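Local coordinates for aldehyde dehydrogenase family protein (PDB 5IUW), which probably oxidises aldehydes to carboxylic acids with NAD(P)+ as electron acceptor, and binds NAD and indole-3-acetic acid side by side in its active site, at residues Gln298-Thr303 with Gly342-Thr347; Leu107-Pro112 with Val165-Pro170. All coordinates share one frame; numbering follows the deposited sequence.

Contact 1 of 2, residues Gln298-Thr303 with Gly342-Thr347. With NAD (nicotinamide-adenine-dinucleotide), chain C; IAC (1H-indol-3-ylacetic acid), chain D.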
loop_
_atom_site.group_PDB
_atom_site.type_symbol
_atom_site.label_atom_id
_atom_site.label_comp_id
_atom_site.label_asym_id
_atom_site.label_seq_id
_atom_site.Cartn_x
_atom_site.Cartn_y
_atom_site.Cartn_z
ATOM N N GLN A 298 27.083 -18.698 -20.969
ATOM C CA GLN A 298 28.032 -18.268 -21.994
ATOM C C GLN A 298 28.212 -16.750 -22.024
ATOM O O GLN A 298 28.560 -16.187 -23.055
ATOM C CB GLN A 298 27.597 -18.749 -23.389
ATOM C CG GLN A 298 27.384 -20.255 -23.554
ATOM C CD GLN A 298 26.101 -20.763 -22.915
ATOM O OE1 GLN A 298 26.134 -21.641 -22.061
ATOM N NE2 GLN A 298 24.970 -20.201 -23.320
ATOM N N GLY A 299 27.951 -16.085 -20.906
ATOM C CA GLY A 299 28.028 -14.633 -20.868
ATOM C C GLY A 299 26.925 -13.946 -21.662
ATOM O O GLY A 299 26.931 -12.723 -21.829
ATOM N N GLU A 300 25.973 -14.734 -22.160
ATOM C CA GLU A 300 24.834 -14.197 -22.898
ATOM C C GLU A 300 23.719 -13.860 -21.907
ATOM O O GLU A 300 22.636 -14.455 -21.934
ATOM C CB GLU A 300 24.358 -15.191 -23.958
ATOM C CG GLU A 300 25.436 -15.575 -24.967
ATOM C CD GLU A 300 25.062 -16.783 -25.810
ATOM O OE1 GLU A 300 24.402 -17.710 -25.275
ATOM O OE2 GLU A 300 25.433 -16.797 -27.010
ATOM N N VAL A 301 24.024 -12.920 -21.017
ATOM C CA VAL A 301 23.155 -12.535 -19.913
ATOM C C VAL A 301 23.159 -11.012 -19.821
ATOM O O VAL A 301 24.216 -10.387 -19.760
ATOM C CB VAL A 301 23.624 -13.146 -18.581
ATOM C CG1 VAL A 301 22.760 -12.655 -17.422
ATOM C CG2 VAL A 301 23.640 -14.679 -18.661
ATOM N N CYS A 302 21.982 -10.414 -19.821
ATOM C CA CYS A 302 21.907 -8.964 -19.829
ATOM C C CYS A 302 22.578 -8.339 -18.606
ATOM O O CYS A 302 23.138 -7.251 -18.689
ATOM C CB CYS A 302 20.453 -8.523 -19.914
ATOM S SG CYS A 302 19.434 -8.960 -18.464
ATOM N N THR A 303 22.524 -9.041 -17.481
ATOM C CA THR A 303 23.123 -8.560 -16.246
ATOM C C THR A 303 24.476 -9.187 -15.942
ATOM O O THR A 303 24.935 -9.150 -14.799
ATOM C CB THR A 303 22.204 -8.826 -15.049
ATOM O OG1 THR A 303 21.869 -10.216 -15.012
ATOM C CG2 THR A 303 20.945 -8.003 -15.176
ATOM N N GLY A 342 27.811 -23.807 -22.433
ATOM C CA GLY A 342 27.359 -24.395 -23.680
ATOM C C GLY A 342 27.897 -23.710 -24.913
ATOM O O GLY A 342 28.952 -23.093 -24.877
ATOM N N ALA A 343 27.161 -23.825 -26.009
ATOM C CA ALA A 343 27.534 -23.187 -27.266
ATOM C C ALA A 343 26.995 -21.759 -27.333
ATOM O O ALA A 343 25.989 -21.457 -26.708
ATOM C CB ALA A 343 27.014 -24.009 -28.446
ATOM N N LEU A 344 27.664 -20.884 -28.081
ATOM C CA LEU A 344 27.091 -19.572 -28.390
ATOM C C LEU A 344 25.954 -19.812 -29.375
ATOM O O LEU A 344 25.891 -20.870 -29.996
ATOM C CB LEU A 344 28.133 -18.614 -28.966
ATOM C CG LEU A 344 29.293 -18.245 -28.036
ATOM C CD1 LEU A 344 30.303 -17.355 -28.747
ATOM C CD2 LEU A 344 28.788 -17.568 -26.775
ATOM N N VAL A 345 25.055 -18.843 -29.523
ATOM C CA VAL A 345 23.795 -19.107 -30.224
ATOM C C VAL A 345 23.983 -19.331 -31.732
ATOM O O VAL A 345 23.280 -20.140 -32.329
ATOM C CB VAL A 345 22.770 -17.970 -29.976
ATOM C CG1 VAL A 345 23.205 -16.655 -30.643
ATOM C CG2 VAL A 345 21.376 -18.393 -30.420
ATOM N N ASP A 346 24.945 -18.644 -32.340
ATOM C CA ASP A 346 25.244 -18.863 -33.754
ATOM C C ASP A 346 26.618 -18.336 -34.135
ATOM O O ASP A 346 27.338 -17.767 -33.313
ATOM C CB ASP A 346 24.172 -18.229 -34.655
ATOM C CG ASP A 346 23.991 -16.734 -34.414
ATOM O OD1 ASP A 346 24.918 -16.065 -33.917
ATOM O OD2 ASP A 346 22.906 -16.219 -34.745
ATOM N N THR A 347 26.965 -18.520 -35.399
ATOM C CA THR A 347 28.262 -18.109 -35.896
ATOM C C THR A 347 28.422 -16.600 -35.792
ATOM O O THR A 347 29.472 -16.109 -35.399
ATOM C CB THR A 347 28.455 -18.569 -37.348
ATOM O OG1 THR A 347 28.609 -19.994 -37.375
ATOM C CG2 THR A 347 29.684 -17.924 -37.949
HETATM P PA NAD C . 17.359 -8.004 -30.526
HETATM O O1A NAD C . 16.985 -6.593 -30.146
HETATM O O2A NAD C . 18.126 -8.013 -31.802
HETATM O O5B NAD C . 16.011 -8.834 -30.754
HETATM C C5B NAD C . 15.126 -9.028 -29.630
HETATM C C4B NAD C . 13.669 -9.166 -30.190
HETATM O O4B NAD C . 13.340 -8.096 -30.873
HETATM C C3B NAD C . 13.623 -10.331 -31.157
HETATM O O3B NAD C . 12.480 -11.039 -30.962
HETATM C C2B NAD C . 13.655 -9.606 -32.532
HETATM O O2B NAD C . 13.167 -10.528 -33.607
HETATM C C1B NAD C . 12.914 -8.564 -32.341
HETATM N N9A NAD C . 13.168 -7.512 -33.319
HETATM C C8A NAD C . 14.312 -7.298 -34.006
HETATM N N7A NAD C . 14.111 -6.236 -34.825
HETATM C C5A NAD C . 12.840 -5.783 -34.639
HETATM C C6A NAD C . 12.129 -4.738 -35.201
HETATM N N6A NAD C . 12.567 -3.824 -36.171
HETATM N N1A NAD C . 10.863 -4.489 -34.847
HETATM C C2A NAD C . 10.284 -5.282 -33.915
HETATM N N3A NAD C . 10.973 -6.324 -33.350
HETATM C C4A NAD C . 12.255 -6.565 -33.712
HETATM O O3 NAD C . 18.198 -8.613 -29.336
HETATM P PN NAD C . 18.798 -10.117 -29.268
HETATM O O1N NAD C . 19.482 -10.415 -30.575
HETATM O O2N NAD C . 17.643 -11.068 -29.075
HETATM O O5D NAD C . 19.924 -10.200 -28.132
HETATM C C5D NAD C . 19.655 -10.110 -26.736
HETATM C C4D NAD C . 19.677 -8.617 -26.211
HETATM O O4D NAD C . 18.695 -8.551 -25.369
HETATM C C3D NAD C . 20.911 -8.232 -25.402
HETATM O O3D NAD C . 21.291 -6.936 -25.628
HETATM C C2D NAD C . 20.447 -8.382 -23.927
HETATM O O2D NAD C . 21.241 -7.513 -22.979
HETATM C C1D NAD C . 19.240 -8.017 -23.951
HETATM N N1N NAD C . 18.516 -8.638 -22.856
HETATM C C2N NAD C . 17.916 -7.844 -21.896
HETATM C C3N NAD C . 17.229 -8.445 -20.836
HETATM C C7N NAD C . 16.575 -7.571 -19.765
HETATM O O7N NAD C . 16.874 -6.393 -19.682
HETATM N N7N NAD C . 15.655 -8.115 -18.880
HETATM C C4N NAD C . 17.144 -9.830 -20.754
HETATM C C5N NAD C . 17.738 -10.622 -21.721
HETATM C C6N NAD C . 18.428 -10.018 -22.780
HETATM C C IAC D . 18.597 -13.980 -13.890
HETATM C C1 IAC D . 18.308 -14.364 -15.164
HETATM C C2 IAC D . 18.174 -15.739 -15.488
HETATM C C3 IAC D . 18.341 -16.694 -14.494
HETATM C C4 IAC D . 18.638 -16.307 -13.190
HETATM C C5 IAC D . 18.767 -14.962 -12.875
HETATM C C7 IAC D . 18.197 -13.219 -15.943
HETATM C C8 IAC D . 18.422 -12.117 -15.143
HETATM C C17 IAC D . 17.881 -13.221 -17.412
HETATM C C18 IAC D . 18.235 -11.897 -18.031
HETATM N N IAC D . 18.667 -12.577 -13.875
HETATM O O2 IAC D . 19.265 -11.783 -18.749
HETATM O O3 IAC D . 17.461 -10.929 -17.830
HETATM O O HOH W 1 24.114 -19.880 -26.668
#
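Gln298 and Glu300 meet Gly342 to Val345 in a buried, largely polar loop-to-loop contact, in which two side chains grip main-chain N-H groups. One loop runs from helix 283-295 to strand 307-311; the other leads into helix 347-362. The amide of Gln298 turns its oxygen to the second loop: Gly342 N donates to Gln298 OE1 at 2.8 Å, arriving from above the carbonyl plane rather than within it. With no side chain on Gly342, OE1 can also settle 3.4 Å from Gly342 CA. A bend at chi2 (75°) carries this amide round, and its nitrogen points back to its own loop, Gln298 NE2 donating to Glu300 OE1 at 3.2 Å. Glutamine suits the place because one flat group both accepts and donates, and the two bonds together fix its rotation.

The segment 298-303 carries the cysteine signature of the aldehyde dehydrogenase family, whose cysteine is the nucleophile in relatives. Consistent with that, Cys302 sits beside the nicotinamide and the bound indole-3-acetic acid, but SG and the carboxylate are modelled too close for their distances to carry weight.

Glu300 reaches away from this site on an extended chain. Its OE2 accepts Val345 N at 3.3 Å through the syn lone pair, a rather bent bond (140° at the hydrogen). A water lies 2.6 Å from Glu300 OE1 and also close to Ala343 O; it has more acceptors around it than it can serve at once, so not every one of these bonds need be made. Leu344 supplies the apolar part: its CD2 packs against Gln298 CB at 3.8 Å, and its side chain crosses that of Glu300 obliquely. Just beyond, Asp346 caps helix 347-362 through OD1, which accepts Gln349 N.

Contact 2 of 2, residues Leu107-Pro112 with Val165-Pro170. With NAD (nicotinamide-adenine-dinucleotide), chain C; IAC (1H-indol-3-ylacetic acid), chain D.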
loop_
_atom_site.group_PDB
_atom_site.type_symbol
_atom_site.label_atom_id
_atom_site.label_comp_id
_atom_site.label_asym_id
_atom_site.label_seq_id
_atom_site.Cartn_x
_atom_site.Cartn_y
_atom_site.Cartn_z
ATOM N N LEU A 107 18.517 -27.396 -27.497
ATOM C CA LEU A 107 18.748 -27.616 -28.923
ATOM C C LEU A 107 18.596 -26.328 -29.726
ATOM O O LEU A 107 19.303 -26.093 -30.701
ATOM C CB LEU A 107 17.790 -28.668 -29.468
ATOM C CG LEU A 107 17.978 -30.106 -28.989
ATOM C CD1 LEU A 107 16.826 -30.952 -29.477
ATOM C CD2 LEU A 107 19.308 -30.671 -29.470
ATOM N N ASP A 108 17.660 -25.497 -29.303
ATOM C CA ASP A 108 17.293 -24.303 -30.053
ATOM C C ASP A 108 18.382 -23.223 -29.977
ATOM O O ASP A 108 18.667 -22.558 -30.977
ATOM C CB ASP A 108 15.957 -23.763 -29.523
ATOM C CG ASP A 108 15.227 -22.886 -30.522
ATOM O OD1 ASP A 108 15.773 -22.638 -31.626
ATOM O OD2 ASP A 108 14.105 -22.432 -30.174
ATOM N N MET A 109 19.001 -23.040 -28.808
ATOM C CA MET A 109 19.961 -21.935 -28.678
ATOM C C MET A 109 21.253 -22.273 -27.936
ATOM O O MET A 109 22.070 -21.382 -27.683
ATOM C CB MET A 109 19.288 -20.718 -28.017
ATOM C CG MET A 109 18.525 -21.009 -26.734
ATOM S SD MET A 109 19.582 -21.255 -25.314
ATOM C CE MET A 109 20.539 -19.716 -25.262
ATOM N N GLY A 110 21.433 -23.543 -27.583
ATOM C CA GLY A 110 22.734 -24.031 -27.151
ATOM C C GLY A 110 23.122 -23.994 -25.680
ATOM O O GLY A 110 24.227 -24.387 -25.334
ATOM N N LYS A 111 22.239 -23.530 -24.807
ATOM C CA LYS A 111 22.587 -23.516 -23.390
ATOM C C LYS A 111 22.599 -24.944 -22.830
ATOM O O LYS A 111 21.923 -25.822 -23.340
ATOM C CB LYS A 111 21.632 -22.615 -22.607
ATOM C CG LYS A 111 20.277 -23.196 -22.346
ATOM C CD LYS A 111 19.550 -22.353 -21.316
ATOM C CE LYS A 111 19.282 -20.977 -21.881
ATOM N NZ LYS A 111 18.988 -19.971 -20.851
ATOM N N PRO A 112 23.411 -25.183 -21.800
ATOM C CA PRO A 112 23.567 -26.530 -21.255
ATOM C C PRO A 112 22.246 -27.091 -20.745
ATOM O O PRO A 112 21.451 -26.349 -20.184
ATOM C CB PRO A 112 24.550 -26.334 -20.105
ATOM C CG PRO A 112 25.261 -25.077 -20.420
ATOM C CD PRO A 112 24.272 -24.208 -21.116
ATOM N N VAL A 165 10.365 -10.877 -27.509
ATOM C CA VAL A 165 11.383 -11.362 -26.585
ATOM C C VAL A 165 12.646 -11.893 -27.287
ATOM O O VAL A 165 12.622 -12.153 -28.498
ATOM C CB VAL A 165 10.782 -12.461 -25.678
ATOM C CG1 VAL A 165 9.645 -11.892 -24.863
ATOM C CG2 VAL A 165 10.308 -13.612 -26.506
ATOM N N PRO A 166 13.755 -12.044 -26.524
ATOM C CA PRO A 166 15.027 -12.418 -27.131
ATOM C C PRO A 166 15.314 -13.907 -27.005
ATOM O O PRO A 166 14.473 -14.683 -26.561
ATOM C CB PRO A 166 16.030 -11.601 -26.325
ATOM C CG PRO A 166 15.451 -11.639 -24.929
ATOM C CD PRO A 166 13.939 -11.771 -25.084
ATOM N N TRP A 167 16.517 -14.287 -27.391
ATOM C CA TRP A 167 16.885 -15.693 -27.495
ATOM C C TRP A 167 17.711 -16.244 -26.322
ATOM O O TRP A 167 17.936 -17.439 -26.253
ATOM C CB TRP A 167 17.649 -15.914 -28.796
ATOM C CG TRP A 167 18.806 -14.992 -28.990
ATOM C CD1 TRP A 167 18.829 -13.852 -29.745
ATOM C CD2 TRP A 167 20.114 -15.124 -28.422
ATOM N NE1 TRP A 167 20.072 -13.276 -29.690
ATOM C CE2 TRP A 167 20.882 -14.038 -28.887
ATOM C CE3 TRP A 167 20.720 -16.069 -27.578
ATOM C CZ2 TRP A 167 22.222 -13.859 -28.528
ATOM C CZ3 TRP A 167 22.052 -15.887 -27.218
ATOM C CH2 TRP A 167 22.788 -14.790 -27.697
ATOM N N ASN A 168 18.172 -15.396 -25.406
ATOM C CA ASN A 168 19.107 -15.905 -24.404
ATOM C C ASN A 168 18.437 -16.689 -23.256
ATOM O O ASN A 168 19.000 -17.658 -22.759
ATOM C CB ASN A 168 19.969 -14.771 -23.854
ATOM C CG ASN A 168 19.173 -13.715 -23.124
ATOM O OD1 ASN A 168 18.028 -13.424 -23.463
ATOM N ND2 ASN A 168 19.797 -13.112 -22.116
ATOM N N PHE A 169 17.251 -16.271 -22.837
ATOM C CA PHE A 169 16.415 -17.095 -21.971
ATOM C C PHE A 169 15.017 -17.119 -22.581
ATOM O O PHE A 169 14.138 -16.381 -22.136
ATOM C CB PHE A 169 16.348 -16.552 -20.539
ATOM C CG PHE A 169 17.657 -16.561 -19.801
ATOM C CD1 PHE A 169 18.014 -17.634 -19.006
ATOM C CD2 PHE A 169 18.515 -15.471 -19.871
ATOM C CE1 PHE A 169 19.213 -17.636 -18.310
ATOM C CE2 PHE A 169 19.713 -15.458 -19.175
ATOM C CZ PHE A 169 20.066 -16.543 -18.395
ATOM N N PRO A 170 14.814 -17.947 -23.613
ATOM C CA PRO A 170 13.594 -17.910 -24.434
ATOM C C PRO A 170 12.311 -18.110 -23.618
ATOM O O PRO A 170 11.412 -17.276 -23.659
ATOM C CB PRO A 170 13.786 -19.080 -25.415
ATOM C CG PRO A 170 15.249 -19.350 -25.420
ATOM C CD PRO A 170 15.744 -19.004 -24.047
HETATM P PA NAD C . 17.359 -8.004 -30.526
HETATM O O1A NAD C . 16.985 -6.593 -30.146
HETATM O O2A NAD C . 18.126 -8.013 -31.802
HETATM O O5B NAD C . 16.011 -8.834 -30.754
HETATM C C5B NAD C . 15.126 -9.028 -29.630
HETATM C C4B NAD C . 13.669 -9.166 -30.190
HETATM O O4B NAD C . 13.340 -8.096 -30.873
HETATM C C3B NAD C . 13.623 -10.331 -31.157
HETATM O O3B NAD C . 12.480 -11.039 -30.962
HETATM C C2B NAD C . 13.655 -9.606 -32.532
HETATM O O2B NAD C . 13.167 -10.528 -33.607
HETATM C C1B NAD C . 12.914 -8.564 -32.341
HETATM N N9A NAD C . 13.168 -7.512 -33.319
HETATM C C8A NAD C . 14.312 -7.298 -34.006
HETATM N N7A NAD C . 14.111 -6.236 -34.825
HETATM C C5A NAD C . 12.840 -5.783 -34.639
HETATM C C6A NAD C . 12.129 -4.738 -35.201
HETATM N N6A NAD C . 12.567 -3.824 -36.171
HETATM N N1A NAD C . 10.863 -4.489 -34.847
HETATM C C2A NAD C . 10.284 -5.282 -33.915
HETATM N N3A NAD C . 10.973 -6.324 -33.350
HETATM C C4A NAD C . 12.255 -6.565 -33.712
HETATM O O3 NAD C . 18.198 -8.613 -29.336
HETATM P PN NAD C . 18.798 -10.117 -29.268
HETATM O O1N NAD C . 19.482 -10.415 -30.575
HETATM O O2N NAD C . 17.643 -11.068 -29.075
HETATM O O5D NAD C . 19.924 -10.200 -28.132
HETATM C C5D NAD C . 19.655 -10.110 -26.736
HETATM C C4D NAD C . 19.677 -8.617 -26.211
HETATM O O4D NAD C . 18.695 -8.551 -25.369
HETATM C C3D NAD C . 20.911 -8.232 -25.402
HETATM O O3D NAD C . 21.291 -6.936 -25.628
HETATM C C2D NAD C . 20.447 -8.382 -23.927
HETATM O O2D NAD C . 21.241 -7.513 -22.979
HETATM C C1D NAD C . 19.240 -8.017 -23.951
HETATM N N1N NAD C . 18.516 -8.638 -22.856
HETATM C C2N NAD C . 17.916 -7.844 -21.896
HETATM C C3N NAD C . 17.229 -8.445 -20.836
HETATM C C7N NAD C . 16.575 -7.571 -19.765
HETATM O O7N NAD C . 16.874 -6.393 -19.682
HETATM N N7N NAD C . 15.655 -8.115 -18.880
HETATM C C4N NAD C . 17.144 -9.830 -20.754
HETATM C C5N NAD C . 17.738 -10.622 -21.721
HETATM C C6N NAD C . 18.428 -10.018 -22.780
HETATM C C IAC D . 18.597 -13.980 -13.890
HETATM C C1 IAC D . 18.308 -14.364 -15.164
HETATM C C2 IAC D . 18.174 -15.739 -15.488
HETATM C C3 IAC D . 18.341 -16.694 -14.494
HETATM C C4 IAC D . 18.638 -16.307 -13.190
HETATM C C5 IAC D . 18.767 -14.962 -12.875
HETATM C C7 IAC D . 18.197 -13.219 -15.943
HETATM C C8 IAC D . 18.422 -12.117 -15.143
HETATM C C17 IAC D . 17.881 -13.221 -17.412
HETATM C C18 IAC D . 18.235 -11.897 -18.031
HETATM N N IAC D . 18.667 -12.577 -13.875
HETATM O O2 IAC D . 19.265 -11.783 -18.749
HETATM O O3 IAC D . 17.461 -10.929 -17.830
#
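Asn168 O accepts two donors, Lys111 NZ at 3.0 Å and Asn297 ND2. The lysine donor lies in the carbonyl plane, at a C=O...N angle of 150°. Asn168 belongs to the Pro-Trp-Asn-Phe-Pro loop of aldehyde dehydrogenases, which joins strand 149-164 of the cofactor-binding domain to helix 170-183; in relatives this asparagine contributes to the oxyanion hole. Here its ND2 donates to Glu300 O, and the amide lies against the nicotinamide, with ND2 3.3 Å from C5N of NAD.

Lys111 can span the gap because its long chain bends at chi3 (65°), bringing NZ to the loop while it also forms a salt bridge with Asp120. Its chain stands roughly at right angles to Phe169, whose ring NZ approaches obliquely. Over one face of that ring lies indole-3-acetic acid, its C2 3.5 Å above the plane and offset toward the rim, so an aromatic side chain here makes a flat wall for the ligand.

Other atoms of the loop hold NAD: Val165 O accepts the ribose hydroxyl O3B at 2.7 Å, and Trp167 NE1 makes a weak bond to phosphate oxygen O1N.

The edge of the Trp167 ring meets Met109, whose CE lies near the ring plane, 4.3 Å from Trp167 CE3. Methionine, flexible and apolar, suits this spot on the segment leading out of helix 98-109: bent at both chi2 and chi3, it brings its methyl CE within 3.6 Å of both Trp167 O and Asn168 O. Pro170, opening the next helix where an N-H would lack a helical acceptor, sets its CG 3.9 Å from Met109 CG.

How the contacts relate
Both contacts are buried in the core, about 8 Å apart between centres, and each has one loop at the active site and one partner segment farther from NAD. Contact 1 is mostly polar, built on an amide, a carboxylate and backbone N-H groups; contact 2 mixes a lysine bond to a carbonyl with apolar packing of methionine, tryptophan and proline. They also touch each other. The outer segments join where Ala343 N lies 3.1 Å from Gly110 O, probably hydrogen-bonded; the active-site loops meet where Glu300 OE2 packs 3.4 Å from Trp167 CH2. The loops 298-303 and 165-170 both touch NAD and indole-3-acetic acid.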